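Local atomic coordinates of aprataxin and PNK-like factor (PDB entry 5W7W), a protein that acts as a histone chaperone in single- and double-strand DNA break repair, its FHA domain, the part described here, mediating interaction with XRCC1 and XRCC4. Residues G6-Q11 with F101-I106; I36-V41 with S93-K98; R56-H61 with N81-L86. One frame throughout, in Å; residues are numbered along the deposited sequence. Where two conformers were deposited one is given.

Contact 1. Residues G6-Q11 with F101-I106. With FMT (formic acid), chain C.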
loop_
_atom_site.group_PDB
_atom_site.type_symbol
_atom_site.label_atom_id
_atom_site.label_comp_id
_atom_site.label_asym_id
_atom_site.label_seq_id
_atom_site.Cartn_x
_atom_site.Cartn_y
_atom_site.Cartn_z
ATOM N N GLY A 6 4.664 1.506 13.493
ATOM C CA GLY A 6 5.681 1.880 12.540
ATOM C C GLY A 6 5.621 3.311 12.059
ATOM O O GLY A 6 6.443 3.701 11.230
ATOM N N GLY A 7 4.679 4.125 12.530
ATOM C CA GLY A 7 4.664 5.518 12.137
ATOM C C GLY A 7 3.920 5.815 10.850
ATOM O O GLY A 7 3.969 6.954 10.370
ATOM N N PHE A 8 3.284 4.821 10.254
ATOM C CA PHE A 8 2.525 4.994 9.026
ATOM C C PHE A 8 1.184 4.312 9.180
ATOM O O PHE A 8 1.079 3.262 9.814
ATOM C CB PHE A 8 3.233 4.372 7.837
ATOM C CG PHE A 8 4.476 5.085 7.457
ATOM C CD1 PHE A 8 4.420 6.184 6.625
ATOM C CD2 PHE A 8 5.694 4.691 7.954
ATOM C CE1 PHE A 8 5.568 6.866 6.270
ATOM C CE2 PHE A 8 6.855 5.371 7.587
ATOM C CZ PHE A 8 6.785 6.466 6.765
ATOM N N GLU A 9 0.171 4.905 8.586
ATOM C CA GLU A 9 -1.135 4.282 8.459
ATOM C C GLU A 9 -1.610 4.386 7.026
ATOM O O GLU A 9 -1.256 5.323 6.300
ATOM C CB GLU A 9 -2.172 4.942 9.374
ATOM C CG GLU A 9 -1.953 4.631 10.839
ATOM C CD GLU A 9 -2.960 5.278 11.777
ATOM O OE1 GLU A 9 -3.823 6.052 11.320
ATOM O OE2 GLU A 9 -2.854 5.021 12.995
ATOM N N LEU A 10 -2.406 3.405 6.624
ATOM C CA LEU A 10 -3.040 3.368 5.316
ATOM C C LEU A 10 -4.488 3.803 5.449
ATOM O O LEU A 10 -5.228 3.267 6.286
ATOM C CB LEU A 10 -3.011 1.956 4.734
ATOM C CG LEU A 10 -1.651 1.257 4.687
ATOM C CD1 LEU A 10 -1.856 -0.108 4.064
ATOM C CD2 LEU A 10 -0.641 2.079 3.932
ATOM N N GLN A 11 -4.889 4.770 4.643
ATOM C CA GLN A 11 -6.241 5.311 4.687
ATOM C C GLN A 11 -6.987 4.948 3.414
ATOM O O GLN A 11 -6.629 5.451 2.342
ATOM C CB GLN A 11 -6.160 6.827 4.836
ATOM C CG GLN A 11 -7.515 7.516 4.785
ATOM C CD GLN A 11 -7.419 8.933 5.258
ATOM O OE1 GLN A 11 -7.549 9.193 6.458
ATOM N NE2 GLN A 11 -7.167 9.861 4.340
ATOM N N PHE A 101 -5.233 3.373 -1.278
ATOM C CA PHE A 101 -4.884 3.841 0.054
ATOM C C PHE A 101 -3.968 5.041 -0.018
ATOM O O PHE A 101 -3.000 5.037 -0.767
ATOM C CB PHE A 101 -4.159 2.741 0.818
ATOM C CG PHE A 101 -4.991 1.513 1.029
ATOM C CD1 PHE A 101 -5.806 1.378 2.151
ATOM C CD2 PHE A 101 -4.986 0.503 0.095
ATOM C CE1 PHE A 101 -6.583 0.241 2.326
ATOM C CE2 PHE A 101 -5.781 -0.621 0.268
ATOM C CZ PHE A 101 -6.583 -0.740 1.381
ATOM N N ARG A 102 -4.263 6.047 0.797
ATOM C CA ARG A 102 -3.380 7.174 1.018
ATOM C C ARG A 102 -2.477 6.861 2.202
ATOM O O ARG A 102 -2.902 6.247 3.180
ATOM C CB ARG A 102 -4.192 8.442 1.288
ATOM C CG ARG A 102 -3.306 9.661 1.359
ATOM C CD ARG A 102 -4.047 10.968 1.595
ATOM N NE ARG A 102 -5.112 11.201 0.615
ATOM C CZ ARG A 102 -4.950 11.811 -0.555
ATOM N NH1 ARG A 102 -3.766 12.260 -0.935
ATOM N NH2 ARG A 102 -5.973 11.980 -1.382
ATOM N N ILE A 103 -1.236 7.303 2.113
ATOM C CA ILE A 103 -0.258 7.130 3.184
ATOM C C ILE A 103 -0.329 8.312 4.139
ATOM O O ILE A 103 -0.189 9.464 3.718
ATOM C CB ILE A 103 1.152 7.025 2.594
ATOM C CG1 ILE A 103 1.261 5.896 1.571
ATOM C CG2 ILE A 103 2.190 6.862 3.677
ATOM C CD1 ILE A 103 0.666 4.583 1.967
ATOM N N LEU A 104 -0.497 8.024 5.417
ATOM C CA LEU A 104 -0.434 9.033 6.460
ATOM C C LEU A 104 0.709 8.728 7.421
ATOM O O LEU A 104 0.917 7.579 7.805
ATOM C CB LEU A 104 -1.747 9.048 7.256
ATOM C CG LEU A 104 -2.988 9.448 6.456
ATOM C CD1 LEU A 104 -4.205 9.376 7.345
ATOM C CD2 LEU A 104 -2.857 10.810 5.839
ATOM N N SER A 105 1.447 9.763 7.813
ATOM C CA SER A 105 2.456 9.632 8.856
ATOM C C SER A 105 1.859 9.953 10.220
ATOM O O SER A 105 1.137 10.945 10.376
ATOM C CB SER A 105 3.627 10.568 8.568
ATOM O OG SER A 105 3.196 11.912 8.556
ATOM N N ILE A 106 2.168 9.104 11.199
ATOM C CA ILE A 106 1.682 9.230 12.575
ATOM C C ILE A 106 2.869 9.123 13.527
ATOM O O ILE A 106 3.949 8.672 13.126
ATOM C CB ILE A 106 0.660 8.131 12.919
ATOM C CG1 ILE A 106 1.301 6.733 12.871
ATOM C CG2 ILE A 106 -0.550 8.200 11.972
ATOM C CD1 ILE A 106 0.433 5.638 13.470
HETATM C C FMT C . -8.579 10.332 1.011
HETATM O O1 FMT C . -8.692 10.920 -0.054
HETATM O O2 FMT C . -7.476 10.058 1.468
#
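Gln11 and Arg102, a hydrogen-bonded pair on antiparallel strands, hold a formate, probably from the crystallisation liquor, between their side-chain ends. Arg102 meets it side-on, at the edge of the guanidinium: NE gives a nearly straight bond (168°) to FMT O2 at 2.8 Å, and NH2 a longer one to FMT O1 at 3.2 Å. Gln11 NE2 donates to the same O2 at 2.9 Å, while its OE1 is taken by Arg18. Both side chains leave the strands with CG anti to the backbone N (chi1 176° for Gln11, -173° for Arg102), and the bend at chi3 of Arg102 turns NE toward the anion. With an alanine here in place of Arg102, the two-nitrogen grip is gone and the formate would probably be left with Gln11 NE2 as its one partner of this pair.

Beneath these groups the backbones pair regularly, as in Glu9 N to Leu104 O, 2.9 Å. Leu104 CD1 rests against Gln11 OE1, and Ile106 CD1 crosses the Glu9 chain, 3.4 Å from Glu9 OE2. On the face that carries Phe8, Leu10 and Ile103, Phe8 CD1 touches Ile103 CG2, and Leu10 lies beside Ile103, its CD2 a tight 3.4 Å from Ile103 CD1. That face looks across the beta sandwich to Leu55 of strand 54-59. Within their own sheet, strand 8-12 is flanked by strand 19-21, and strand 100-105 by strand 91-93.

Contact 2. Residues I36-V41 with S93-K98. With FMT (formic acid), chain D.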
loop_
_atom_site.group_PDB
_atom_site.type_symbol
_atom_site.label_atom_id
_atom_site.label_comp_id
_atom_site.label_asym_id
_atom_site.label_seq_id
_atom_site.Cartn_x
_atom_site.Cartn_y
_atom_site.Cartn_z
ATOM N N ILE A 36 -9.810 -7.498 2.453
ATOM C CA ILE A 36 -10.056 -7.728 1.040
ATOM C C ILE A 36 -10.336 -9.211 0.828
ATOM O O ILE A 36 -9.529 -10.063 1.212
ATOM C CB ILE A 36 -8.850 -7.278 0.203
ATOM C CG1 ILE A 36 -8.649 -5.769 0.345
ATOM C CG2 ILE A 36 -9.024 -7.685 -1.251
ATOM C CD1 ILE A 36 -7.365 -5.277 -0.290
ATOM N N THR A 37 -11.487 -9.529 0.237
ATOM C CA THR A 37 -11.805 -10.883 -0.213
ATOM C C THR A 37 -12.171 -10.708 -1.676
ATOM O O THR A 37 -13.244 -10.191 -1.997
ATOM C CB THR A 37 -12.962 -11.505 0.575
ATOM O OG1 THR A 37 -12.614 -11.588 1.961
ATOM C CG2 THR A 37 -13.282 -12.917 0.062
ATOM N N ASP A 38 -11.271 -11.107 -2.562
ATOM C CA ASP A 38 -11.402 -10.756 -3.969
ATOM C C ASP A 38 -10.426 -11.598 -4.767
ATOM O O ASP A 38 -9.216 -11.521 -4.544
ATOM C CB ASP A 38 -11.112 -9.262 -4.133
ATOM C CG ASP A 38 -11.555 -8.702 -5.478
ATOM O OD1 ASP A 38 -11.450 -9.393 -6.512
ATOM O OD2 ASP A 38 -12.020 -7.556 -5.485
ATOM N N LYS A 39 -10.949 -12.390 -5.705
ATOM C CA LYS A 39 -10.112 -13.242 -6.530
ATOM C C LYS A 39 -9.122 -12.447 -7.373
ATOM O O LYS A 39 -8.129 -13.019 -7.838
ATOM C CB LYS A 39 -11.008 -14.077 -7.449
ATOM C CG LYS A 39 -11.883 -13.248 -8.381
ATOM N N ARG A 40 -9.362 -11.156 -7.588
ATOM C CA ARG A 40 -8.491 -10.336 -8.421
ATOM C C ARG A 40 -7.236 -9.881 -7.696
ATOM O O ARG A 40 -6.332 -9.319 -8.324
ATOM C CB ARG A 40 -9.254 -9.100 -8.899
ATOM C CG ARG A 40 -10.459 -9.430 -9.799
ATOM C CD ARG A 40 -11.306 -8.204 -10.073
ATOM N NE ARG A 40 -11.980 -7.750 -8.870
ATOM C CZ ARG A 40 -12.813 -6.721 -8.816
ATOM N NH1 ARG A 40 -13.107 -6.046 -9.913
ATOM N NH2 ARG A 40 -13.351 -6.374 -7.660
ATOM N N VAL A 41 -7.156 -10.092 -6.393
ATOM C CA VAL A 41 -6.027 -9.649 -5.590
ATOM C C VAL A 41 -5.385 -10.877 -4.975
ATOM O O VAL A 41 -6.061 -11.669 -4.312
ATOM C CB VAL A 41 -6.483 -8.663 -4.505
ATOM C CG1 VAL A 41 -5.307 -8.187 -3.684
ATOM C CG2 VAL A 41 -7.190 -7.478 -5.133
ATOM N N SER A 93 -2.454 1.551 -4.954
ATOM C CA SER A 93 -3.639 0.715 -5.024
ATOM C C SER A 93 -3.287 -0.683 -5.497
ATOM O O SER A 93 -2.264 -0.921 -6.153
ATOM C CB SER A 93 -4.704 1.326 -5.926
ATOM O OG SER A 93 -4.281 1.374 -7.275
ATOM N N LEU A 94 -4.181 -1.607 -5.165
ATOM C CA LEU A 94 -4.004 -3.002 -5.542
ATOM C C LEU A 94 -4.785 -3.383 -6.793
ATOM O O LEU A 94 -4.479 -4.409 -7.409
ATOM C CB LEU A 94 -4.382 -3.930 -4.383
ATOM C CG LEU A 94 -3.591 -3.705 -3.096
ATOM C CD1 LEU A 94 -4.017 -4.755 -2.073
ATOM C CD2 LEU A 94 -2.117 -3.776 -3.327
ATOM N N LEU A 95 -5.786 -2.601 -7.181
ATOM C CA LEU A 95 -6.408 -2.670 -8.500
ATOM C C LEU A 95 -6.395 -1.253 -9.053
ATOM O O LEU A 95 -6.180 -0.278 -8.329
ATOM C CB LEU A 95 -7.844 -3.217 -8.468
ATOM C CG LEU A 95 -7.987 -4.658 -8.002
ATOM C CD1 LEU A 95 -9.454 -4.993 -7.892
ATOM C CD2 LEU A 95 -7.299 -5.625 -8.964
ATOM N N VAL A 96 -6.628 -1.109 -10.353
ATOM C CA VAL A 96 -6.459 0.204 -10.965
ATOM C C VAL A 96 -7.391 1.228 -10.342
ATOM O O VAL A 96 -7.040 2.409 -10.258
ATOM C CB VAL A 96 -6.622 0.115 -12.501
ATOM C CG1 VAL A 96 -8.028 -0.298 -12.880
ATOM C CG2 VAL A 96 -6.264 1.450 -13.150
ATOM N N ASP A 97 -8.587 0.810 -9.930
ATOM C CA ASP A 97 -9.637 1.725 -9.492
ATOM C C ASP A 97 -10.305 1.264 -8.207
ATOM O O ASP A 97 -11.426 1.686 -7.913
ATOM C CB ASP A 97 -10.686 1.924 -10.584
ATOM C CG ASP A 97 -11.341 0.634 -11.007
ATOM O OD1 ASP A 97 -11.028 -0.443 -10.457
ATOM O OD2 ASP A 97 -12.185 0.688 -11.937
ATOM N N LYS A 98 -9.650 0.401 -7.439
ATOM C CA LYS A 98 -10.234 -0.148 -6.227
ATOM C C LYS A 98 -9.097 -0.522 -5.286
ATOM O O LYS A 98 -7.973 -0.786 -5.730
ATOM C CB LYS A 98 -11.094 -1.381 -6.544
ATOM C CG LYS A 98 -12.004 -1.834 -5.421
ATOM C CD LYS A 98 -12.933 -2.977 -5.868
ATOM C CE LYS A 98 -13.853 -3.480 -4.756
ATOM N NZ LYS A 98 -14.740 -2.420 -4.236
HETATM C C FMT D . -12.253 -0.567 -1.917
HETATM O O1 FMT D . -13.298 -1.226 -1.971
HETATM O O2 FMT D . -11.981 0.281 -2.764
#
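Arg40 sets out with CG anti to its own carbonyl carbon and then folds at chi3 (-68°), a bend that carries its guanidinium over Leu95 and into the carboxylate of Asp38. Leu95 CD1 sits over the middle of one guanidinium face, 3.9 Å from Arg40 NE. The two side chains cross at about a right angle, and the methyl caps the face from above while the edge turns to Asp38.

Asp38 takes the NE and NH2 side of that edge. Arg40 NE reaches Asp38 OD1 at 2.9 Å on a nearly straight line (173°), and Arg40 NH2 completes a salt bridge to Asp38 OD2 at 2.8 Å; each oxygen offers its syn lone pair. OD1 also accepts from the backbone N of Arg40 on its anti side, which makes an Asx turn inside the type I beta turn from Asp38 to Val41, while OD2 takes a further bond from the hydroxyl of Tyr99.

The turn belongs to the long loop between strands 24-28 and 46-51 of the FHA sandwich, in the region where FHA domains generally receive phosphopeptides. Nearby, the carbonyl of Val41 accepts from Arg30.

Deeper in, the contact becomes purely apolar. Leu94 CD1 is met by Ile36 CD1 at 3.8 Å and by Val41 CG1 at 4.0 Å, and the other methyl of the valine, CG2, leans on Leu95 CG. On the outer side Lys98 passes across Arg40, its CD 3.9 Å from Arg40 NH2, and its bent terminal torsion directs NZ to a formate, where it bonds to FMT O1 at 2.9 Å.

Contact 3. Residues R56-H61 with N81-L86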
loop_
_atom_site.group_PDB
_atom_site.type_symbol
_atom_site.label_atom_id
_atom_site.label_comp_id
_atom_site.label_asym_id
_atom_site.label_seq_id
_atom_site.Cartn_x
_atom_site.Cartn_y
_atom_site.Cartn_z
ATOM N N ARG A 56 8.141 1.880 1.750
ATOM C CA ARG A 56 8.265 1.529 0.336
ATOM C C ARG A 56 7.428 0.296 0.040
ATOM O O ARG A 56 7.131 -0.508 0.928
ATOM C CB ARG A 56 9.732 1.338 -0.098
ATOM C CG ARG A 56 10.551 0.441 0.808
ATOM C CD ARG A 56 11.949 0.196 0.282
ATOM N NE ARG A 56 12.692 -0.669 1.180
ATOM C CZ ARG A 56 13.808 -1.317 0.861
ATOM N NH1 ARG A 56 14.355 -1.195 -0.329
ATOM N NH2 ARG A 56 14.369 -2.097 1.780
ATOM N N ILE A 57 7.031 0.173 -1.227
ATOM C CA ILE A 57 6.215 -0.936 -1.716
ATOM C C ILE A 57 6.960 -1.646 -2.835
ATOM O O ILE A 57 7.570 -1.009 -3.697
ATOM C CB ILE A 57 4.830 -0.448 -2.209
ATOM C CG1 ILE A 57 3.958 -1.638 -2.614
ATOM C CG2 ILE A 57 4.934 0.537 -3.381
ATOM C CD1 ILE A 57 2.511 -1.293 -2.813
ATOM N N LYS A 58 6.896 -2.976 -2.818
ATOM C CA LYS A 58 7.423 -3.812 -3.898
ATOM C C LYS A 58 6.290 -4.671 -4.438
ATOM O O LYS A 58 5.780 -5.544 -3.706
ATOM C CB LYS A 58 8.560 -4.703 -3.399
ATOM C CG LYS A 58 9.187 -5.557 -4.504
ATOM C CD LYS A 58 10.460 -6.274 -4.064
ATOM C CE LYS A 58 10.222 -7.145 -2.879
ATOM N NZ LYS A 58 11.424 -8.014 -2.596
ATOM N N PRO A 59 5.842 -4.457 -5.675
ATOM C CA PRO A 59 4.825 -5.344 -6.265
ATOM C C PRO A 59 5.432 -6.710 -6.545
ATOM O O PRO A 59 6.486 -6.801 -7.180
ATOM C CB PRO A 59 4.458 -4.624 -7.571
ATOM C CG PRO A 59 4.976 -3.228 -7.411
ATOM C CD PRO A 59 6.197 -3.373 -6.593
ATOM N N ILE A 60 4.776 -7.778 -6.073
ATOM C CA ILE A 60 5.350 -9.121 -6.178
ATOM C C ILE A 60 4.431 -10.125 -6.878
ATOM O O ILE A 60 4.686 -11.326 -6.827
ATOM C CB ILE A 60 5.836 -9.671 -4.823
ATOM C CG1 ILE A 60 4.703 -9.722 -3.793
ATOM C CG2 ILE A 60 7.028 -8.868 -4.334
ATOM C CD1 ILE A 60 4.976 -10.681 -2.667
ATOM N N HIS A 61 3.413 -9.659 -7.590
ATOM C CA HIS A 61 2.500 -10.557 -8.287
ATOM C C HIS A 61 2.374 -10.136 -9.740
ATOM O O HIS A 61 2.748 -9.035 -10.137
ATOM C CB HIS A 61 1.132 -10.619 -7.588
ATOM C CG HIS A 61 0.265 -11.716 -8.088
ATOM N ND1 HIS A 61 -0.755 -11.501 -8.985
ATOM C CD2 HIS A 61 0.290 -13.042 -7.834
ATOM C CE1 HIS A 61 -1.341 -12.658 -9.248
ATOM N NE2 HIS A 61 -0.719 -13.608 -8.572
ATOM N N ASN A 81 8.275 -5.873 -9.142
ATOM C CA ASN A 81 9.345 -6.477 -8.355
ATOM C C ASN A 81 10.480 -5.530 -8.029
ATOM O O ASN A 81 11.602 -5.983 -7.738
ATOM C CB ASN A 81 9.895 -7.755 -9.005
ATOM C CG ASN A 81 10.479 -8.691 -7.984
ATOM O OD1 ASN A 81 9.890 -8.892 -6.925
ATOM N ND2 ASN A 81 11.664 -9.244 -8.270
ATOM N N LEU A 82 10.209 -4.237 -8.075
ATOM C CA LEU A 82 11.118 -3.181 -7.657
ATOM C C LEU A 82 10.424 -2.341 -6.596
ATOM O O LEU A 82 9.194 -2.208 -6.600
ATOM C CB LEU A 82 11.493 -2.278 -8.833
ATOM C CG LEU A 82 12.172 -2.990 -10.003
ATOM C CD1 LEU A 82 12.289 -2.038 -11.198
ATOM C CD2 LEU A 82 13.518 -3.507 -9.628
ATOM N N TRP A 83 11.210 -1.781 -5.684
ATOM C CA TRP A 83 10.673 -0.917 -4.642
ATOM C C TRP A 83 10.389 0.489 -5.159
ATOM O O TRP A 83 11.143 1.056 -5.962
ATOM C CB TRP A 83 11.664 -0.801 -3.493
ATOM C CG TRP A 83 11.951 -2.053 -2.770
ATOM C CD1 TRP A 83 13.052 -2.858 -2.939
ATOM C CD2 TRP A 83 11.170 -2.658 -1.742
ATOM N NE1 TRP A 83 12.983 -3.921 -2.093
ATOM C CE2 TRP A 83 11.839 -3.831 -1.352
ATOM C CE3 TRP A 83 9.958 -2.337 -1.123
ATOM C CZ2 TRP A 83 11.352 -4.664 -0.361
ATOM C CZ3 TRP A 83 9.468 -3.169 -0.147
ATOM C CH2 TRP A 83 10.161 -4.322 0.231
ATOM N N CYS A 84 9.318 1.062 -4.626
ATOM C CA CYS A 84 8.939 2.453 -4.823
ATOM C C CYS A 84 8.629 3.066 -3.465
ATOM O O CYS A 84 7.813 2.525 -2.712
ATOM C CB CYS A 84 7.672 2.526 -5.688
ATOM S SG CYS A 84 7.066 4.186 -6.058
ATOM N N TYR A 85 9.257 4.191 -3.152
ATOM C CA TYR A 85 8.943 4.913 -1.924
ATOM C C TYR A 85 7.578 5.578 -2.004
ATOM O O TYR A 85 7.172 6.121 -3.038
ATOM C CB TYR A 85 10.054 5.925 -1.572
ATOM C CG TYR A 85 11.215 5.235 -0.911
ATOM C CD1 TYR A 85 11.067 4.718 0.367
ATOM C CD2 TYR A 85 12.429 5.038 -1.554
ATOM C CE1 TYR A 85 12.080 4.027 0.994
ATOM C CE2 TYR A 85 13.458 4.351 -0.931
ATOM C CZ TYR A 85 13.273 3.836 0.340
ATOM O OH TYR A 85 14.284 3.141 0.961
ATOM N N LEU A 86 6.868 5.528 -0.883
ATOM C CA LEU A 86 5.548 6.133 -0.733
ATOM C C LEU A 86 5.678 7.214 0.325
ATOM O O LEU A 86 5.772 6.910 1.524
ATOM C CB LEU A 86 4.545 5.084 -0.283
ATOM C CG LEU A 86 4.383 3.871 -1.196
ATOM C CD1 LEU A 86 3.407 2.872 -0.587
ATOM C CD2 LEU A 86 3.926 4.294 -2.586
HETATM O O HOH W 1 11.048 -9.792 -4.692
#
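Trp83 is held between Arg56 and Lys58 at the edge of the four-stranded sheet of the FHA beta sandwich, where strand 54-59 pairs antiparallel with the short strand 84-85. The indole is tightly covered on both faces. On one, the guanidinium of Arg56 lies nearly flat (planes 26° apart) in a cation-pi stack, with CZ 3.9 Å from the centroid of the five-membered ring of Trp83 and NH1 closing to 3.4 Å from Trp83 CD1. On the opposite face Lys58 CB forms a CH-pi contact, 3.6 Å from the centroid of the six-membered ring. Arg56 gets there by placing CG between its backbone N and carbonyl carbon (chi1 49°) and running out extended to NE; a salt bridge from NE to Glu49 probably helps to fix the guanidinium. Tyr85 adds its ring beside the arginine chain, CD1 against Arg56 CB.

Strand alternation sends the next residue the other way. Ile57 turns to the buried side, where its CG2 packs on Leu86 CD1 at 3.9 Å and on Cys84 CB, and both Ile57 and Leu86 reach Phe92 of the facing sheet. Two backbone bonds between Ile57 and Cys84 secure this pairing.

Toward Asn81 the packing is looser. The strand pairing gives way to a single bond from Asn81 N to Pro59 O, noticeably bent at 131°. Beyond it the polar ends of Lys58 and Asn81 are joined through a water, which accepts from Lys58 NZ at 2.8 Å and donates to Asn81 OD1 at 2.7 Å.

The three contacts join distant parts of a single FHA beta sandwich. Contact 1 closes the outermost loop of the chain, pairing strands 8-12 and 100-105 in the six-stranded sheet; contact 2 is nested within it and contact 3 within contact 2. Contact 3 belongs to the four-stranded sheet, its centre about 16 Å from each of the others, whereas the centres of contacts 1 and 2 stand about 19 Å apart, on opposite sides of the chain's centre. Contacts 1 and 3 meet across the core, Ile103 CG1 lying 3.9 Å from Leu86 CB. Contact 2 instead ties together inter-strand loops, so sheet pairing and loop packing together hold this interaction domain.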